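Local coordinates for protein 5-cytosine DNA methyltransferase (Entamoeba histolytica, PDB 3QV2) that probably transfers methyl groups from S-adenosyl-L-methionine to carbon 5 of cytosine in tRNA or DNA, at residues Thr79-Asn91 / Asn101-Arg113. Numbering follows the deposited sequence.
Sequences TWFMSPPCQPYNN and NDPRAKSVLHLYR. With SAH (S-adenosyl-L-homocysteine), chain B.
Trp80 turns the edge of its six-membered ring to one face of Tyr112, a T-shaped pair with planes at 74° and centroids 5.8 Å apart, while the carbonyl O of Leu111 lies at the indole edge, 3.6 Å from Trp80 CH2. At the edge of the Tyr112 ring sits Met82 SD, a Met-aromatic contact. Farther along, the Arg104 guanidinium has Gln87 CB over one face and the Asp102 carboxylate at its edge, and Pro88 CB lies over the centre of one face of the Tyr89 ring.

The contact belongs to the Rossmann-like core of a class I methyltransferase: the 106-113 part of helix 106-115 runs nearly antiparallel to central strand 79-82, and the loop after the strand carries the Pro-Pro-Cys motif of C5-methyltransferases, with Cys86, the predicted nucleophile, pointing away from the helix. Met82 bends at chi3 (58°), which brings CE to 3.7 Å from Leu111 CD1, the two side chains meeting tip to tip. Pro84 crosses Val108 at about a right angle. Pro85 CG touches both Arg104 O and the adenine of S-adenosyl-L-homocysteine, 3.5 Å from its C8; Ser107 CB borders the adenine amino group, and Ser83 OG accepts a 2.6 Å hydrogen bond from the amino N of the ligand. Helix 138-149 packs against Tyr112, Val108 and Tyr89.

Pro88 fits against Asp102 and Arg104 CB. Buried Tyr112 OH has no polar partner in the model and abuts Met82 SD. Bends at chi2 and chi3 fold Arg104 back, and its NH1 makes a bent salt-bridge hydrogen bond, 3.0 Å, to the syn lone pair of Asp102 OD1, nearly in the guanidinium plane.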
ATOM      1  N   THR A  79     -16.032  -9.211   5.908  1.00 14.28           N
ATOM      2  CA  THR A  79     -15.173  -8.049   5.729  1.00 14.72           C
ATOM      3  C   THR A  79     -14.472  -8.049   4.372  1.00 13.39           C
ATOM      4  O   THR A  79     -14.027  -9.090   3.889  1.00 14.85           O
ATOM      5  CB  THR A  79     -14.113  -7.963   6.843  1.00 15.34           C
ATOM      6  OG1 THR A  79     -14.759  -7.952   8.123  1.00 15.13           O
ATOM      7  CG2 THR A  79     -13.283  -6.703   6.693  1.00 15.79           C
ATOM      8  N   TRP A  80     -14.378  -6.869   3.766  1.00 13.53           N
ATOM      9  CA  TRP A  80     -13.678  -6.703   2.499  1.00 14.72           C
ATOM     10  C   TRP A  80     -12.498  -5.751   2.647  1.00 18.11           C
ATOM     11  O   TRP A  80     -12.675  -4.578   2.971  1.00 16.09           O
ATOM     12  CB  TRP A  80     -14.622  -6.160   1.426  1.00 14.54           C
ATOM     13  CG  TRP A  80     -15.545  -7.173   0.825  1.00 11.51           C
ATOM     14  CD1 TRP A  80     -15.815  -8.427   1.296  1.00 11.81           C
ATOM     15  CD2 TRP A  80     -16.319  -7.019  -0.367  1.00  9.99           C
ATOM     16  NE1 TRP A  80     -16.713  -9.059   0.470  1.00  9.44           N
ATOM     17  CE2 TRP A  80     -17.039  -8.212  -0.565  1.00  9.13           C
ATOM     18  CE3 TRP A  80     -16.475  -5.981  -1.296  1.00 11.19           C
ATOM     19  CZ2 TRP A  80     -17.898  -8.404  -1.641  1.00  9.36           C
ATOM     20  CZ3 TRP A  80     -17.329  -6.170  -2.368  1.00  9.41           C
ATOM     21  CH2 TRP A  80     -18.030  -7.371  -2.532  1.00 10.10           C
ATOM     22  N   PHE A  81     -11.294  -6.264   2.415  1.00 19.14           N
ATOM     23  CA  PHE A  81     -10.107  -5.422   2.307  1.00 17.24           C
ATOM     24  C   PHE A  81      -9.660  -5.413   0.855  1.00 13.31           C
ATOM     25  O   PHE A  81      -9.632  -6.459   0.204  1.00 12.41           O
ATOM     26  CB  PHE A  81      -8.974  -5.943   3.193  1.00 16.94           C
ATOM     27  CG  PHE A  81      -9.189  -5.703   4.659  1.00 14.08           C
ATOM     28  CD1 PHE A  81     -10.276  -4.974   5.105  1.00 11.05           C
ATOM     29  CD2 PHE A  81      -8.294  -6.200   5.594  1.00 17.31           C
ATOM     30  CE1 PHE A  81     -10.472  -4.751   6.452  1.00 13.05           C
ATOM     31  CE2 PHE A  81      -8.485  -5.979   6.943  1.00 17.69           C
ATOM     32  CZ  PHE A  81      -9.576  -5.252   7.372  1.00 17.71           C
ATOM     33  N   MET A  82      -9.308  -4.239   0.342  1.00 17.06           N
ATOM     34  CA  MET A  82      -8.906  -4.142  -1.055  1.00 14.69           C
ATOM     35  C   MET A  82      -8.147  -2.866  -1.400  1.00 14.02           C
ATOM     36  O   MET A  82      -8.465  -1.779  -0.915  1.00 17.12           O
ATOM     37  CB  MET A  82     -10.126  -4.261  -1.968  1.00  6.41           C
ATOM     38  CG  MET A  82     -11.066  -3.070  -1.896  1.00  6.37           C
ATOM     39  SD  MET A  82     -12.388  -3.163  -3.117  1.00 12.38           S
ATOM     40  CE  MET A  82     -13.145  -4.723  -2.677  1.00 12.82           C
ATOM     41  N   SER A  83      -7.140  -3.018  -2.250  1.00 13.41           N
ATOM     42  CA  SER A  83      -6.473  -1.887  -2.876  1.00 15.91           C
ATOM     43  C   SER A  83      -6.377  -2.163  -4.371  1.00 15.70           C
ATOM     44  O   SER A  83      -5.379  -2.705  -4.851  1.00 13.12           O
ATOM     45  CB  SER A  83      -5.089  -1.661  -2.269  1.00 23.52           C
ATOM     46  OG  SER A  83      -4.309  -2.839  -2.330  1.00 28.73           O
ATOM     47  N   PRO A  84      -7.435  -1.806  -5.112  1.00 17.81           N
ATOM     48  CA  PRO A  84      -7.569  -2.095  -6.543  1.00 17.83           C
ATOM     49  C   PRO A  84      -6.429  -1.499  -7.357  1.00 17.50           C
ATOM     50  O   PRO A  84      -5.800  -0.543  -6.904  1.00 17.50           O
ATOM     51  CB  PRO A  84      -8.888  -1.409  -6.914  1.00 15.60           C
ATOM     52  CG  PRO A  84      -9.646  -1.316  -5.629  1.00 17.76           C
ATOM     53  CD  PRO A  84      -8.603  -1.080  -4.583  1.00 18.33           C
ATOM     54  N   PRO A  85      -6.164  -2.058  -8.548  1.00 17.55           N
ATOM     55  CA  PRO A  85      -5.152  -1.495  -9.445  1.00 16.85           C
ATOM     56  C   PRO A  85      -5.348   0.011  -9.585  1.00 17.13           C
ATOM     57  O   PRO A  85      -6.479   0.468  -9.750  1.00 15.62           O
ATOM     58  CB  PRO A  85      -5.440  -2.200 -10.770  1.00 17.83           C
ATOM     59  CG  PRO A  85      -6.010  -3.516 -10.365  1.00 15.35           C
ATOM     60  CD  PRO A  85      -6.818  -3.245  -9.125  1.00 17.61           C
ATOM     61  N   CYS A  86      -4.260   0.771  -9.519  1.00 16.67           N
ATOM     62  CA  CYS A  86      -4.350   2.226  -9.478  1.00 19.20           C
ATOM     63  C   CYS A  86      -4.028   2.883 -10.816  1.00 18.71           C
ATOM     64  O   CYS A  86      -4.183   4.094 -10.971  1.00 18.35           O
ATOM     65  CB  CYS A  86      -3.418   2.779  -8.398  1.00 22.60           C
ATOM     66  SG  CYS A  86      -1.671   2.404  -8.672  1.00 32.94           S
ATOM     67  N   GLN A  87      -3.582   2.084 -11.779  1.00 18.81           N
ATOM     68  CA  GLN A  87      -3.193   2.610 -13.086  1.00 16.89           C
ATOM     69  C   GLN A  87      -4.268   3.472 -13.760  1.00 17.86           C
ATOM     70  O   GLN A  87      -3.967   4.551 -14.268  1.00 20.42           O
ATOM     71  CB  GLN A  87      -2.759   1.478 -14.025  1.00 15.99           C
ATOM     72  CG  GLN A  87      -1.548   0.688 -13.552  1.00 15.64           C
ATOM     73  CD  GLN A  87      -1.928  -0.542 -12.754  1.00 18.69           C
ATOM     74  OE1 GLN A  87      -2.985  -0.589 -12.125  1.00 17.57           O
ATOM     75  NE2 GLN A  87      -1.070  -1.554 -12.784  1.00 21.05           N
ATOM     76  N   PRO A  88      -5.527   2.999 -13.767  1.00 19.62           N
ATOM     77  CA  PRO A  88      -6.585   3.719 -14.488  1.00 19.40           C
ATOM     78  C   PRO A  88      -6.813   5.147 -13.992  1.00 18.34           C
ATOM     79  O   PRO A  88      -7.478   5.928 -14.674  1.00 20.49           O
ATOM     80  CB  PRO A  88      -7.835   2.878 -14.200  1.00 15.34           C
ATOM     81  CG  PRO A  88      -7.317   1.523 -13.872  1.00 15.63           C
ATOM     82  CD  PRO A  88      -6.029   1.758 -13.152  1.00 16.75           C
ATOM     83  N   TYR A  89      -6.266   5.488 -12.830  1.00 14.45           N
ATOM     84  CA  TYR A  89      -6.641   6.732 -12.167  1.00 19.06           C
ATOM     85  C   TYR A  89      -5.581   7.828 -12.219  1.00 22.18           C
ATOM     86  O   TYR A  89      -5.020   8.220 -11.196  1.00 23.52           O
ATOM     87  CB  TYR A  89      -7.083   6.441 -10.731  1.00 16.72           C
ATOM     88  CG  TYR A  89      -8.003   5.249 -10.670  1.00 14.37           C
ATOM     89  CD1 TYR A  89      -9.282   5.312 -11.206  1.00 11.65           C
ATOM     90  CD2 TYR A  89      -7.586   4.050 -10.110  1.00 14.41           C
ATOM     91  CE1 TYR A  89     -10.124   4.221 -11.172  1.00 11.87           C
ATOM     92  CE2 TYR A  89      -8.423   2.954 -10.069  1.00 12.34           C
ATOM     93  CZ  TYR A  89      -9.690   3.045 -10.603  1.00 11.83           C
ATOM     94  OH  TYR A  89     -10.532   1.959 -10.569  1.00 17.92           O
ATOM     95  N   ASN A  90      -5.319   8.314 -13.428  1.00 27.29           N
ATOM     96  CA  ASN A  90      -4.520   9.516 -13.627  1.00 33.06           C
ATOM     97  C   ASN A  90      -5.352  10.548 -14.378  1.00 36.47           C
ATOM     98  O   ASN A  90      -6.404  10.219 -14.928  1.00 34.85           O
ATOM     99  CB  ASN A  90      -3.237   9.200 -14.395  1.00 33.00           C
ATOM    100  CG  ASN A  90      -3.505   8.495 -15.708  1.00 36.20           C
ATOM    101  OD1 ASN A  90      -3.983   9.103 -16.665  1.00 35.90           O
ATOM    102  ND2 ASN A  90      -3.194   7.206 -15.761  1.00 38.80           N
ATOM    103  N   ASN A  91      -4.887  11.793 -14.401  1.00 37.58           N
ATOM    104  CA  ASN A  91      -5.624  12.870 -15.060  1.00 37.83           C
ATOM    105  C   ASN A  91      -5.796  12.654 -16.562  1.00 36.25           C
ATOM    106  O   ASN A  91      -6.807  13.050 -17.139  1.00 36.31           O
ATOM    107  CB  ASN A  91      -4.966  14.224 -14.783  1.00 41.47           C
ATOM    108  CG  ASN A  91      -5.189  14.701 -13.360  1.00 44.64           C
ATOM    109  OD1 ASN A  91      -6.294  14.602 -12.825  1.00 45.43           O
ATOM    110  ND2 ASN A  91      -4.136  15.217 -12.736  1.00 46.09           N
ATOM    111  N   ASN A 101     -14.005   2.670 -18.337  1.00 30.75           N
ATOM    112  CA  ASN A 101     -13.961   1.626 -19.353  1.00 34.18           C
ATOM    113  C   ASN A 101     -12.610   0.920 -19.385  1.00 33.02           C
ATOM    114  O   ASN A 101     -12.397   0.001 -20.173  1.00 35.01           O
ATOM    115  CB  ASN A 101     -14.300   2.199 -20.730  1.00 39.59           C
ATOM    116  CG  ASN A 101     -15.697   2.786 -20.787  1.00 44.12           C
ATOM    117  OD1 ASN A 101     -15.870   3.989 -20.985  1.00 44.55           O
ATOM    118  ND2 ASN A 101     -16.705   1.937 -20.618  1.00 46.15           N
ATOM    119  N   ASP A 102     -11.702   1.357 -18.518  1.00 29.06           N
ATOM    120  CA  ASP A 102     -10.372   0.762 -18.430  1.00 27.04           C
ATOM    121  C   ASP A 102     -10.457  -0.672 -17.913  1.00 27.64           C
ATOM    122  O   ASP A 102     -11.038  -0.923 -16.858  1.00 25.39           O
ATOM    123  CB  ASP A 102      -9.473   1.606 -17.526  1.00 24.55           C
ATOM    124  CG  ASP A 102      -8.016   1.197 -17.603  1.00 24.04           C
ATOM    125  OD1 ASP A 102      -7.149   2.094 -17.663  1.00 25.08           O
ATOM    126  OD2 ASP A 102      -7.736  -0.019 -17.601  1.00 20.65           O
ATOM    127  N   PRO A 103      -9.873  -1.621 -18.660  1.00 29.55           N
ATOM    128  CA  PRO A 103      -9.928  -3.048 -18.322  1.00 29.45           C
ATOM    129  C   PRO A 103      -9.361  -3.371 -16.938  1.00 26.22           C
ATOM    130  O   PRO A 103      -9.771  -4.362 -16.335  1.00 26.34           O
ATOM    131  CB  PRO A 103      -9.082  -3.708 -19.421  1.00 31.28           C
ATOM    132  CG  PRO A 103      -8.281  -2.600 -20.028  1.00 32.58           C
ATOM    133  CD  PRO A 103      -9.129  -1.377 -19.907  1.00 32.52           C
ATOM    134  N   ARG A 104      -8.441  -2.549 -16.441  1.00 21.43           N
ATOM    135  CA  ARG A 104      -7.836  -2.789 -15.134  1.00 21.53           C
ATOM    136  C   ARG A 104      -8.770  -2.401 -13.991  1.00 19.73           C
ATOM    137  O   ARG A 104      -8.494  -2.689 -12.827  1.00 21.04           O
ATOM    138  CB  ARG A 104      -6.508  -2.043 -14.998  1.00 19.28           C
ATOM    139  CG  ARG A 104      -5.493  -2.375 -16.078  1.00 24.71           C
ATOM    140  CD  ARG A 104      -5.216  -1.163 -16.946  1.00 24.58           C
ATOM    141  NE  ARG A 104      -3.832  -0.718 -16.840  1.00 26.67           N
ATOM    142  CZ  ARG A 104      -3.402   0.486 -17.202  1.00 24.65           C
ATOM    143  NH1 ARG A 104      -4.250   1.383 -17.687  1.00 19.02           N
ATOM    144  NH2 ARG A 104      -2.120   0.798 -17.071  1.00 26.68           N
ATOM    145  N   ALA A 105      -9.873  -1.741 -14.328  1.00 21.17           N
ATOM    146  CA  ALA A 105     -10.867  -1.356 -13.335  1.00 20.42           C
ATOM    147  C   ALA A 105     -12.033  -2.337 -13.340  1.00 19.24           C
ATOM    148  O   ALA A 105     -12.918  -2.273 -12.487  1.00 22.60           O
ATOM    149  CB  ALA A 105     -11.361   0.056 -13.600  1.00 17.35           C
ATOM    150  N   LYS A 106     -12.020  -3.247 -14.309  1.00 18.00           N
ATOM    151  CA  LYS A 106     -13.105  -4.203 -14.497  1.00 18.01           C
ATOM    152  C   LYS A 106     -13.360  -5.053 -13.255  1.00 15.95           C
ATOM    153  O   LYS A 106     -14.507  -5.367 -12.931  1.00 16.33           O
ATOM    154  CB  LYS A 106     -12.814  -5.101 -15.702  1.00 22.62           C
ATOM    155  CG  LYS A 106     -13.980  -5.972 -16.135  1.00 26.52           C
ATOM    156  CD  LYS A 106     -13.690  -6.664 -17.458  1.00 29.84           C
ATOM    157  CE  LYS A 106     -14.886  -7.468 -17.941  1.00 31.98           C
ATOM    158  NZ  LYS A 106     -15.235  -8.568 -17.001  1.00 32.93           N
ATOM    159  N   SER A 107     -12.291  -5.421 -12.557  1.00 13.05           N
ATOM    160  CA  SER A 107     -12.409  -6.274 -11.378  1.00 13.73           C
ATOM    161  C   SER A 107     -13.111  -5.581 -10.209  1.00 15.70           C
ATOM    162  O   SER A 107     -13.969  -6.175  -9.557  1.00 17.42           O
ATOM    163  CB  SER A 107     -11.032  -6.792 -10.948  1.00 10.56           C
ATOM    164  OG  SER A 107     -10.096  -5.733 -10.845  1.00 17.76           O
ATOM    165  N   VAL A 108     -12.750  -4.328  -9.949  1.00 13.69           N
ATOM    166  CA  VAL A 108     -13.316  -3.599  -8.818  1.00 14.23           C
ATOM    167  C   VAL A 108     -14.760  -3.176  -9.083  1.00 14.94           C
ATOM    168  O   VAL A 108     -15.574  -3.108  -8.163  1.00 15.44           O
ATOM    169  CB  VAL A 108     -12.466  -2.368  -8.438  1.00 12.83           C
ATOM    170  CG1 VAL A 108     -12.583  -1.289  -9.502  1.00 14.23           C
ATOM    171  CG2 VAL A 108     -12.889  -1.832  -7.077  1.00  9.82           C
ATOM    172  N   LEU A 109     -15.076  -2.898 -10.343  1.00  9.41           N
ATOM    173  CA  LEU A 109     -16.448  -2.586 -10.725  1.00 14.43           C
ATOM    174  C   LEU A 109     -17.318  -3.832 -10.598  1.00 14.68           C
ATOM    175  O   LEU A 109     -18.468  -3.758 -10.171  1.00 13.69           O
ATOM    176  CB  LEU A 109     -16.507  -2.050 -12.157  1.00 12.84           C
ATOM    177  CG  LEU A 109     -15.972  -0.635 -12.383  1.00 16.64           C
ATOM    178  CD1 LEU A 109     -15.905  -0.312 -13.871  1.00 16.58           C
ATOM    179  CD2 LEU A 109     -16.826   0.382 -11.643  1.00 14.02           C
ATOM    180  N   HIS A 110     -16.750  -4.973 -10.973  1.00 13.97           N
ATOM    181  CA  HIS A 110     -17.443  -6.250 -10.886  1.00 17.06           C
ATOM    182  C   HIS A 110     -17.880  -6.543  -9.455  1.00 17.06           C
ATOM    183  O   HIS A 110     -19.024  -6.924  -9.210  1.00 21.71           O
ATOM    184  CB  HIS A 110     -16.538  -7.372 -11.394  1.00 18.32           C
ATOM    185  CG  HIS A 110     -17.109  -8.743 -11.200  1.00 15.62           C
ATOM    186  ND1 HIS A 110     -18.324  -9.123 -11.726  1.00 14.45           N
ATOM    187  CD2 HIS A 110     -16.631  -9.823 -10.538  1.00 14.72           C
ATOM    188  CE1 HIS A 110     -18.571 -10.380 -11.398  1.00 11.04           C
ATOM    189  NE2 HIS A 110     -17.559 -10.827 -10.676  1.00 13.20           N
ATOM    190  N   LEU A 111     -16.960  -6.360  -8.514  1.00 11.65           N
ATOM    191  CA  LEU A 111     -17.230  -6.656  -7.110  1.00 12.53           C
ATOM    192  C   LEU A 111     -18.405  -5.857  -6.552  1.00 12.71           C
ATOM    193  O   LEU A 111     -19.215  -6.385  -5.792  1.00 14.74           O
ATOM    194  CB  LEU A 111     -15.984  -6.415  -6.256  1.00 10.31           C
ATOM    195  CG  LEU A 111     -14.776  -7.301  -6.561  1.00 12.22           C
ATOM    196  CD1 LEU A 111     -13.612  -6.970  -5.637  1.00 15.76           C
ATOM    197  CD2 LEU A 111     -15.149  -8.772  -6.449  1.00  7.07           C
ATOM    198  N   TYR A 112     -18.498  -4.586  -6.930  1.00 11.65           N
ATOM    199  CA  TYR A 112     -19.536  -3.712  -6.390  1.00 13.61           C
ATOM    200  C   TYR A 112     -20.826  -3.722  -7.212  1.00 15.98           C
ATOM    201  O   TYR A 112     -21.918  -3.586  -6.662  1.00 20.14           O
ATOM    202  CB  TYR A 112     -19.006  -2.286  -6.209  1.00 14.35           C
ATOM    203  CG  TYR A 112     -17.984  -2.164  -5.100  1.00 15.37           C
ATOM    204  CD1 TYR A 112     -18.382  -1.994  -3.781  1.00 16.46           C
ATOM    205  CD2 TYR A 112     -16.621  -2.227  -5.369  1.00 12.69           C
ATOM    206  CE1 TYR A 112     -17.455  -1.888  -2.762  1.00 17.80           C
ATOM    207  CE2 TYR A 112     -15.687  -2.121  -4.354  1.00 13.56           C
ATOM    208  CZ  TYR A 112     -16.111  -1.951  -3.052  1.00 16.79           C
ATOM    209  OH  TYR A 112     -15.190  -1.844  -2.032  1.00 18.50           O
ATOM    210  N   ARG A 113     -20.700  -3.888  -8.525  1.00 14.81           N
ATOM    211  CA  ARG A 113     -21.871  -3.962  -9.396  1.00 14.11           C
ATOM    212  C   ARG A 113     -22.566  -5.313  -9.279  1.00 15.00           C
ATOM    213  O   ARG A 113     -23.781  -5.384  -9.094  1.00 16.88           O
ATOM    214  CB  ARG A 113     -21.480  -3.750 -10.859  1.00 16.73           C
ATOM    215  CG  ARG A 113     -21.128  -2.325 -11.244  1.00 20.54           C
ATOM    216  CD  ARG A 113     -20.665  -2.286 -12.692  1.00 20.63           C
ATOM    217  NE  ARG A 113     -20.419  -0.930 -13.172  1.00 21.27           N
ATOM    218  CZ  ARG A 113     -19.843  -0.648 -14.336  1.00 19.38           C
ATOM    219  NH1 ARG A 113     -19.449  -1.631 -15.134  1.00 16.95           N
ATOM    220  NH2 ARG A 113     -19.655   0.612 -14.701  1.00 20.56           N
TER
HETATM  221  N   SAH B 323      -2.095  -3.815  -1.418  1.00 22.58           N
HETATM  222  CA  SAH B 323      -1.308  -4.939  -1.886  1.00 21.57           C
HETATM  223  CB  SAH B 323      -1.018  -4.819  -3.376  1.00 21.80           C
HETATM  224  CG  SAH B 323      -1.993  -4.069  -4.251  1.00 22.36           C
HETATM  225  SD  SAH B 323      -1.563  -3.873  -5.992  1.00 19.15           S
HETATM  226  C   SAH B 323      -0.035  -5.026  -1.083  1.00 18.21           C
HETATM  227  O   SAH B 323       0.997  -5.542  -1.596  1.00 21.03           O
HETATM  228  OXT SAH B 323      -0.005  -4.582   0.115  1.00 15.75           O
HETATM  229  C5' SAH B 323      -2.886  -4.510  -6.998  1.00 23.78           C
HETATM  230  C4' SAH B 323      -2.983  -5.980  -7.183  1.00 24.41           C
HETATM  231  O4' SAH B 323      -4.205  -6.270  -7.764  1.00 25.37           O
HETATM  232  C3' SAH B 323      -1.941  -6.430  -8.109  1.00 22.59           C
HETATM  233  O3' SAH B 323      -1.017  -7.211  -7.431  1.00 21.39           O
HETATM  234  C2' SAH B 323      -2.589  -7.207  -9.134  1.00 23.85           C
HETATM  235  O2' SAH B 323      -1.941  -8.421  -9.288  1.00 21.90           O
HETATM  236  C1' SAH B 323      -3.954  -7.412  -8.643  1.00 20.20           C
HETATM  237  N9  SAH B 323      -4.888  -7.563  -9.722  1.00 20.62           N
HETATM  238  C8  SAH B 323      -5.065  -6.828 -10.828  1.00 21.61           C
HETATM  239  N7  SAH B 323      -6.071  -7.385 -11.522  1.00 21.16           N
HETATM  240  C5  SAH B 323      -6.516  -8.470 -10.844  1.00 21.66           C
HETATM  241  C6  SAH B 323      -7.521  -9.409 -11.088  1.00 19.99           C
HETATM  242  N6  SAH B 323      -8.332  -9.327 -12.278  1.00 17.83           N
HETATM  243  N1  SAH B 323      -7.709 -10.390 -10.188  1.00 19.09           N
HETATM  244  C2  SAH B 323      -6.967 -10.487  -9.077  1.00 17.43           C
HETATM  245  N3  SAH B 323      -6.000  -9.598  -8.822  1.00 20.42           N
HETATM  246  C4  SAH B 323      -5.757  -8.591  -9.681  1.00 22.06           C